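DegQ (Legionella fallonii, PDB 3PV2) is a chaperone-protease of the HtrA family that joins a trypsin-like domain to two PDZ domains and assembles into self-compartmentalising 12-mers, probably degrading misfolded proteins. Local coordinates at residues 292-297 / 349-354; 304-307 / 313-316. One frame throughout, in Å; residues are numbered along the deposited sequence.

Contact 1 (292-297 / 349-354)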
loop_
_atom_site.group_PDB
_atom_site.type_symbol
_atom_site.label_atom_id
_atom_site.label_comp_id
_atom_site.label_asym_id
_atom_site.label_seq_id
_atom_site.Cartn_x
_atom_site.Cartn_y
_atom_site.Cartn_z
ATOM N N ASN B 292 -52.003 6.019 31.153
ATOM C CA ASN B 292 -52.492 4.674 31.153
ATOM C C ASN B 292 -51.521 3.660 31.723
ATOM O O ASN B 292 -51.670 2.463 31.436
ATOM C CB ASN B 292 -52.869 4.225 29.740
ATOM C CG ASN B 292 -53.883 5.180 29.061
ATOM O OD1 ASN B 292 -55.014 5.328 29.534
ATOM N ND2 ASN B 292 -53.470 5.835 27.974
ATOM N N SER B 293 -50.529 4.114 32.503
ATOM C CA SER B 293 -49.588 3.233 33.155
ATOM C C SER B 293 -50.098 2.843 34.488
ATOM O O SER B 293 -51.051 3.419 34.957
ATOM C CB SER B 293 -48.274 3.963 33.364
ATOM O OG SER B 293 -48.432 5.162 34.144
ATOM N N PRO B 294 -49.517 1.819 35.093
ATOM C CA PRO B 294 -49.897 1.480 36.462
ATOM C C PRO B 294 -49.703 2.680 37.469
ATOM O O PRO B 294 -50.542 2.913 38.340
ATOM C CB PRO B 294 -48.924 0.379 36.804
ATOM C CG PRO B 294 -48.674 -0.220 35.408
ATOM C CD PRO B 294 -48.482 0.916 34.595
ATOM N N ALA B 295 -48.613 3.400 37.305
ATOM C CA ALA B 295 -48.328 4.600 38.137
ATOM C C ALA B 295 -49.388 5.694 37.981
ATOM O O ALA B 295 -49.828 6.253 38.965
ATOM C CB ALA B 295 -46.952 5.134 37.786
ATOM N N GLU B 296 -49.826 6.012 36.752
ATOM C CA GLU B 296 -50.939 6.927 36.595
ATOM C C GLU B 296 -52.230 6.426 37.289
ATOM O O GLU B 296 -52.942 7.192 37.979
ATOM C CB GLU B 296 -51.268 7.157 35.147
ATOM C CG GLU B 296 -52.334 8.215 35.010
ATOM C CD GLU B 296 -52.697 8.522 33.548
ATOM O OE1 GLU B 296 -52.197 9.520 33.017
ATOM O OE2 GLU B 296 -53.462 7.759 32.922
ATOM N N LEU B 297 -52.530 5.154 37.113
ATOM C CA LEU B 297 -53.725 4.585 37.710
ATOM C C LEU B 297 -53.646 4.758 39.213
ATOM O O LEU B 297 -54.631 5.105 39.829
ATOM C CB LEU B 297 -53.854 3.056 37.430
ATOM C CG LEU B 297 -55.236 2.342 37.368
ATOM C CD1 LEU B 297 -55.096 0.786 37.492
ATOM C CD2 LEU B 297 -56.293 2.845 38.332
ATOM N N VAL B 349 -50.292 -1.612 40.762
ATOM C CA VAL B 349 -50.125 -3.033 40.366
ATOM C C VAL B 349 -49.161 -3.155 39.173
ATOM O O VAL B 349 -49.390 -2.543 38.168
ATOM C CB VAL B 349 -51.513 -3.704 40.115
ATOM C CG1 VAL B 349 -51.360 -5.175 39.644
ATOM C CG2 VAL B 349 -52.357 -3.710 41.412
ATOM N N VAL B 350 -48.056 -3.873 39.318
ATOM C CA VAL B 350 -47.092 -4.031 38.248
ATOM C C VAL B 350 -47.706 -4.871 37.143
ATOM O O VAL B 350 -48.329 -5.889 37.442
ATOM C CB VAL B 350 -45.860 -4.805 38.715
ATOM C CG1 VAL B 350 -44.876 -5.018 37.558
ATOM C CG2 VAL B 350 -45.166 -4.106 39.905
ATOM N N THR B 351 -47.538 -4.456 35.895
ATOM C CA THR B 351 -48.094 -5.174 34.779
ATOM C C THR B 351 -47.021 -5.686 33.852
ATOM O O THR B 351 -45.863 -5.219 33.859
ATOM C CB THR B 351 -49.113 -4.325 33.934
ATOM O OG1 THR B 351 -48.506 -3.105 33.474
ATOM C CG2 THR B 351 -50.340 -4.018 34.759
ATOM N N ASP B 352 -47.437 -6.641 33.032
ATOM C CA ASP B 352 -46.608 -7.181 31.981
ATOM C C ASP B 352 -46.458 -6.149 30.868
ATOM O O ASP B 352 -47.446 -5.553 30.452
ATOM C CB ASP B 352 -47.199 -8.483 31.427
ATOM C CG ASP B 352 -46.235 -9.176 30.497
ATOM O OD1 ASP B 352 -46.407 -9.068 29.264
ATOM O OD2 ASP B 352 -45.266 -9.782 31.008
ATOM N N ILE B 353 -45.219 -5.966 30.412
ATOM C CA ILE B 353 -44.814 -4.862 29.506
ATOM C C ILE B 353 -45.522 -5.092 28.189
ATOM O O ILE B 353 -46.096 -4.190 27.596
ATOM C CB ILE B 353 -43.269 -4.816 29.267
ATOM C CG1 ILE B 353 -42.511 -4.754 30.602
ATOM C CG2 ILE B 353 -42.855 -3.608 28.391
ATOM C CD1 ILE B 353 -41.034 -5.203 30.535
ATOM N N LYS B 354 -45.513 -6.334 27.765
ATOM C CA LYS B 354 -46.172 -6.702 26.535
ATOM C C LYS B 354 -47.706 -6.641 26.622
ATOM O O LYS B 354 -48.373 -6.265 25.648
ATOM C CB LYS B 354 -45.646 -8.070 26.065
ATOM C CG LYS B 354 -44.124 -7.990 25.734
ATOM C CD LYS B 354 -43.438 -9.372 25.748
ATOM C CE LYS B 354 -43.745 -10.211 24.503
ATOM N NZ LYS B 354 -42.541 -10.998 24.049
HETATM O O HOH W 1 -51.634 0.579 39.210
#

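Contact 2 (304-307 / 313-316)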
loop_
_atom_site.group_PDB
_atom_site.type_symbol
_atom_site.label_atom_id
_atom_site.label_comp_id
_atom_site.label_asym_id
_atom_site.label_seq_id
_atom_site.Cartn_x
_atom_site.Cartn_y
_atom_site.Cartn_z
ATOM N N ASP B 304 -44.117 14.764 42.416
ATOM C CA ASP B 304 -44.076 13.959 43.573
ATOM C C ASP B 304 -42.647 13.491 43.927
ATOM O O ASP B 304 -41.844 13.172 43.054
ATOM C CB ASP B 304 -44.957 12.701 43.433
ATOM C CG ASP B 304 -46.425 12.994 43.351
ATOM O OD1 ASP B 304 -46.875 14.168 43.478
ATOM O OD2 ASP B 304 -47.167 12.007 43.134
ATOM N N ILE B 305 -42.367 13.404 45.219
ATOM C CA ILE B 305 -41.121 12.829 45.679
ATOM C C ILE B 305 -41.445 11.474 46.335
ATOM O O ILE B 305 -42.170 11.431 47.377
ATOM C CB ILE B 305 -40.483 13.727 46.737
ATOM C CG1 ILE B 305 -40.286 15.176 46.266
ATOM C CG2 ILE B 305 -39.107 13.170 47.180
ATOM C CD1 ILE B 305 -39.438 15.252 45.179
ATOM N N ILE B 306 -40.862 10.398 45.815
ATOM C CA ILE B 306 -41.098 9.106 46.368
ATOM C C ILE B 306 -40.216 8.915 47.576
ATOM O O ILE B 306 -39.003 9.074 47.479
ATOM C CB ILE B 306 -40.797 7.977 45.352
ATOM C CG1 ILE B 306 -41.831 7.966 44.236
ATOM C CG2 ILE B 306 -40.748 6.646 46.104
ATOM C CD1 ILE B 306 -41.341 7.240 42.926
ATOM N N THR B 307 -40.796 8.673 48.730
ATOM C CA THR B 307 -39.974 8.436 49.945
ATOM C C THR B 307 -39.957 6.978 50.444
ATOM O O THR B 307 -39.159 6.614 51.331
ATOM C CB THR B 307 -40.403 9.344 51.069
ATOM O OG1 THR B 307 -41.778 9.098 51.357
ATOM C CG2 THR B 307 -40.246 10.775 50.652
ATOM N N LYS B 313 -37.272 2.260 52.511
ATOM C CA LYS B 313 -37.059 3.657 52.592
ATOM C C LYS B 313 -36.283 4.154 51.337
ATOM O O LYS B 313 -35.247 3.599 50.974
ATOM C CB LYS B 313 -36.313 3.948 53.867
ATOM C CG LYS B 313 -36.487 5.349 54.353
ATOM C CD LYS B 313 -37.926 5.656 54.868
ATOM C CE LYS B 313 -38.122 7.227 54.927
ATOM N NZ LYS B 313 -39.478 7.704 54.462
ATOM N N ILE B 314 -36.807 5.168 50.647
ATOM C CA ILE B 314 -36.113 5.648 49.449
ATOM C C ILE B 314 -35.448 7.000 49.672
ATOM O O ILE B 314 -36.095 7.992 49.954
ATOM C CB ILE B 314 -36.988 5.575 48.137
ATOM C CG1 ILE B 314 -36.800 4.186 47.471
ATOM C CG2 ILE B 314 -36.440 6.554 47.130
ATOM C CD1 ILE B 314 -37.791 3.342 47.612
ATOM N N THR B 315 -34.123 6.999 49.576
ATOM C CA THR B 315 -33.320 8.180 49.753
ATOM C C THR B 315 -32.583 8.571 48.476
ATOM O O THR B 315 -31.985 9.624 48.424
ATOM C CB THR B 315 -32.256 7.984 50.897
ATOM O OG1 THR B 315 -31.343 6.930 50.555
ATOM C CG2 THR B 315 -32.922 7.690 52.242
ATOM N N GLN B 316 -32.629 7.728 47.448
ATOM C CA GLN B 316 -31.889 7.992 46.209
ATOM C C GLN B 316 -32.681 7.502 45.034
ATOM O O GLN B 316 -33.277 6.428 45.121
ATOM C CB GLN B 316 -30.598 7.196 46.208
ATOM C CG GLN B 316 -29.651 7.478 47.359
ATOM C CD GLN B 316 -28.450 8.252 46.884
ATOM O OE1 GLN B 316 -27.312 7.881 47.166
ATOM N NE2 GLN B 316 -28.692 9.314 46.129
#

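Contact 1 (292-297 / 349-354)
The pyrrolidine ring of P294 meets the 349-354 segment with two of its carbons: CB of P294 lies 3.3 Å from the carbonyl O of V349, and CG of P294 reaches 3.5 Å from OG1 of T351. The proline and threonine side chains run obliquely to each other. In T351 the hydroxyl sits between the backbone N and the carbonyl carbon (chi1 56°), a rotamer that turns OG1 to the proline ring and leaves CG2 a more distant neighbour, 4.2 Å from P294 CG. No direct hydrogen bond spans the two segments. One water joins them instead, donating a hydrogen bond to P294 O at 2.7 Å and accepting one from V349 N at 3.0 Å, so the last residue of strand 342-349 is tied to the first turn of helix 294-298.

Within its own segment, that turn is crossed by side-chain bonds. S293, with chi1 58°, brings OG to the amide of E296, and E296 N donates to it over 3.1 Å at 169°. The E296 side chain, extended through its first two torsions, carries OE2 to N292 N, which donates to it from above the carboxylate plane. Beyond the touching residues, D352 caps helix 353-362 through S355 N and also binds H256. P294 is thus the N1 residue of a serine-capped helix, packed against the chain leaving the final strand of a PDZ domain.

Contact 2 (304-307 / 313-316)
T307 O accepts from I314 N where strand 305-309 and the short strand 312-313 form a beta hairpin of the first PDZ domain, and this carbonyl is the acceptor on which the 313-316 segment closes. I314 N donates to T307 O at 2.8 Å and almost straight (171°), although it approaches from above the carbonyl plane, 58° out of it. The tight side of the contact is made by isoleucine. I314 has CG2 anti to the backbone N, beside the carbonyl carbon, which carries this methyl to 3.6 Å from I306 O. The aliphatic contact between the two isoleucines is looser, CG2 of I306 standing 4.4 Å from CB of I314. A284 also packs on I314, and I262, V264, V286, I335 and V337 on I306, so that both side chains are buried among strands of the domain.

K313 belongs to the solvent side. Its CB starts away from the 304-307 segment, but the chain bends at chi2 (69°) and again at chi4 and returns alongside T307, the two side chains pointing the same way. The exposed lysine therefore brings its last methylenes up to the carbonyl oxygen, CE of K313 being 3.8 Å from T307 O. At the end of this bent chain, the ammonium NZ of K313 makes a weak hydrogen bond of 3.3 Å to T307 O, the same oxygen that I314 N grips.

How the contacts relate
Both contacts belong to the first PDZ domain, their centres about 20 Å apart and their nearest atoms about 8 Å apart, without touching. Contact 2 is nested within the loop that contact 1 closes: helix 294-298 is followed by strand 305-309, the turn to strand 312-313, helix 318-325 and the paired strands 332-339 and 342-349, whose end returns to the helix. Strand 305-309 pairs with 332-339, which in turn pairs with 342-349, so one antiparallel sheet links the two places. Contact 2 is local and largely buried, whereas contact 1 joins distant parts of the domain where the chain departs through helix 353-362 toward the second PDZ domain.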